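Local coordinates for AP endonuclease, family protein 2 (Mycobacterium smegmatis, PDB 5TNV) that binds magnesium in a xylose isomerase-like TIM barrel and may act as an endonuclease, at residues G141-L146 with E193-T198. Numbering follows the deposited sequence.
Sequences GFMQAL and EMYEDT
G141 and E193, at the C-terminal ends of two adjacent parallel barrel strands, lie 4.7 Å apart (CA to CA), and beyond them the chains separate into loops bridged by a water rather than by direct hydrogen bonds. This water accepts from F142 N and donates to E193 O (2.7 Å) and to T198 OG1, three bonds that tie the diverging backbones together. T198 OG1 in turn donates to Y195 O at 2.7 Å, across the type II turn Y195-T198, while the CB atoms of T198 and F142 meet at 3.7 Å. M143 carries most of the side-chain contact. Its CB sits over the centre of the Y195 ring, 3.5 Å from the centroid and 6° off the normal, a CH-pi contact; E196 OE1 lies over the opposite face. A bend at chi2 (-90°) sets SD obliquely beside the CG-CD2 side of the same ring, a Met-aromatic contact at 4.4 Å from the centroid, and the extended last torsion carries CE on to E193 OE1 at 3.3 Å. That oxygen also accepts from N139, whereas OE2 of the extended E193 side chain binds magnesium together with D223 and H252. Y195 is secured at its far end by a bond from R107 to OH. The metal bond and the N139 hydrogen bond, one on each carboxylate oxygen, thus probably hold the rotation of the E193 carboxylate, with the M143 methyl only packing against OE1.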
loop_
_atom_site.group_PDB
_atom_site.type_symbol
_atom_site.label_atom_id
_atom_site.label_comp_id
_atom_site.label_asym_id
_atom_site.label_seq_id
_atom_site.Cartn_x
_atom_site.Cartn_y
_atom_site.Cartn_z
ATOM N N GLY A 141 -4.795 -28.575 5.620
ATOM C CA GLY A 141 -3.400 -28.349 5.884
ATOM C C GLY A 141 -3.023 -28.864 7.261
ATOM O O GLY A 141 -3.844 -29.423 7.981
ATOM N N PHE A 142 -1.765 -28.644 7.604
ATOM C CA PHE A 142 -1.205 -29.229 8.828
ATOM C C PHE A 142 -0.944 -28.205 9.905
ATOM O O PHE A 142 -0.459 -28.535 11.000
ATOM C CB PHE A 142 0.032 -30.048 8.465
ATOM C CG PHE A 142 -0.289 -31.206 7.533
ATOM C CD1 PHE A 142 -1.065 -32.279 7.988
ATOM C CD2 PHE A 142 0.123 -31.226 6.208
ATOM C CE1 PHE A 142 -1.420 -33.310 7.137
ATOM C CE2 PHE A 142 -0.217 -32.296 5.385
ATOM C CZ PHE A 142 -0.970 -33.324 5.848
ATOM N N MET A 143 -1.294 -26.933 9.644
ATOM C CA MET A 143 -1.304 -25.935 10.711
ATOM C C MET A 143 -2.242 -26.411 11.830
ATOM O O MET A 143 -3.231 -27.120 11.610
ATOM C CB MET A 143 -1.708 -24.546 10.204
ATOM C CG MET A 143 -3.024 -24.484 9.466
ATOM S SD MET A 143 -2.787 -24.761 7.677
ATOM C CE MET A 143 -4.479 -24.891 7.140
ATOM N N GLN A 144 -1.922 -25.999 13.046
ATOM C CA GLN A 144 -2.713 -26.316 14.241
ATOM C C GLN A 144 -2.976 -25.045 15.034
ATOM O O GLN A 144 -2.667 -23.945 14.581
ATOM C CB GLN A 144 -2.077 -27.416 15.096
ATOM C CG GLN A 144 -1.896 -28.722 14.359
ATOM C CD GLN A 144 -1.514 -29.879 15.213
ATOM O OE1 GLN A 144 -1.573 -29.811 16.459
ATOM N NE2 GLN A 144 -1.150 -30.993 14.607
ATOM N N ALA A 145 -3.590 -25.152 16.218
ATOM C CA ALA A 145 -3.943 -23.980 16.996
ATOM C C ALA A 145 -2.695 -23.089 17.210
ATOM O O ALA A 145 -1.578 -23.573 17.408
ATOM C CB ALA A 145 -4.438 -24.368 18.356
ATOM N N LEU A 146 -2.948 -21.783 17.194
ATOM C CA LEU A 146 -1.927 -20.856 17.654
ATOM C C LEU A 146 -1.603 -21.134 19.105
ATOM O O LEU A 146 -2.463 -21.403 19.924
ATOM C CB LEU A 146 -2.461 -19.432 17.519
ATOM C CG LEU A 146 -2.726 -18.986 16.084
ATOM C CD1 LEU A 146 -3.151 -17.515 16.128
ATOM C CD2 LEU A 146 -1.560 -19.186 15.171
ATOM N N GLU A 193 -2.601 -27.445 1.812
ATOM C CA GLU A 193 -2.163 -26.060 1.978
ATOM C C GLU A 193 -0.759 -25.971 2.560
ATOM O O GLU A 193 -0.519 -26.331 3.728
ATOM C CB GLU A 193 -3.182 -25.320 2.866
ATOM C CG GLU A 193 -2.867 -23.868 3.055
ATOM C CD GLU A 193 -3.942 -23.153 3.881
ATOM O OE1 GLU A 193 -5.029 -23.717 4.087
ATOM O OE2 GLU A 193 -3.680 -21.976 4.291
ATOM N N MET A 194 0.157 -25.417 1.770
ATOM C CA MET A 194 1.504 -25.168 2.273
ATOM C C MET A 194 1.463 -24.157 3.397
ATOM O O MET A 194 0.802 -23.118 3.289
ATOM C CB MET A 194 2.407 -24.690 1.132
ATOM C CG MET A 194 2.646 -25.759 0.085
ATOM S SD MET A 194 3.712 -25.290 -1.271
ATOM C CE MET A 194 5.235 -24.908 -0.377
ATOM N N TYR A 195 2.203 -24.438 4.462
ATOM C CA TYR A 195 2.180 -23.645 5.701
ATOM C C TYR A 195 3.480 -23.978 6.436
ATOM O O TYR A 195 3.909 -25.139 6.471
ATOM C CB TYR A 195 0.924 -23.915 6.509
ATOM C CG TYR A 195 0.774 -23.086 7.774
ATOM C CD1 TYR A 195 1.480 -23.433 8.931
ATOM C CD2 TYR A 195 -0.040 -21.979 7.828
ATOM C CE1 TYR A 195 1.389 -22.705 10.092
ATOM C CE2 TYR A 195 -0.185 -21.253 9.006
ATOM C CZ TYR A 195 0.523 -21.602 10.108
ATOM O OH TYR A 195 0.357 -20.883 11.286
ATOM N N GLU A 196 4.070 -22.985 7.051
ATOM C CA GLU A 196 5.352 -23.106 7.743
ATOM C C GLU A 196 5.319 -24.130 8.866
ATOM O O GLU A 196 4.347 -24.319 9.604
ATOM C CB GLU A 196 5.759 -21.726 8.276
ATOM C CG GLU A 196 4.760 -21.030 9.184
ATOM C CD GLU A 196 3.713 -20.173 8.505
ATOM O OE1 GLU A 196 3.318 -20.445 7.363
ATOM O OE2 GLU A 196 3.239 -19.169 9.130
ATOM N N ASP A 197 6.466 -24.788 9.005
ATOM C CA ASP A 197 6.729 -25.681 10.145
ATOM C C ASP A 197 5.893 -26.946 10.080
ATOM O O ASP A 197 5.717 -27.618 11.112
ATOM C CB ASP A 197 6.594 -24.960 11.484
ATOM C CG ASP A 197 7.383 -23.671 11.584
ATOM O OD1 ASP A 197 8.547 -23.635 11.085
ATOM O OD2 ASP A 197 6.836 -22.685 12.136
ATOM N N THR A 198 5.411 -27.278 8.892
ATOM C CA THR A 198 4.641 -28.495 8.641
ATOM C C THR A 198 5.337 -29.403 7.655
ATOM O O THR A 198 6.360 -29.037 7.041
ATOM C CB THR A 198 3.212 -28.200 8.124
ATOM O OG1 THR A 198 3.246 -27.782 6.750
ATOM C CG2 THR A 198 2.480 -27.197 9.013
HETATM O O HOH W 1 0.347 -27.529 6.043
#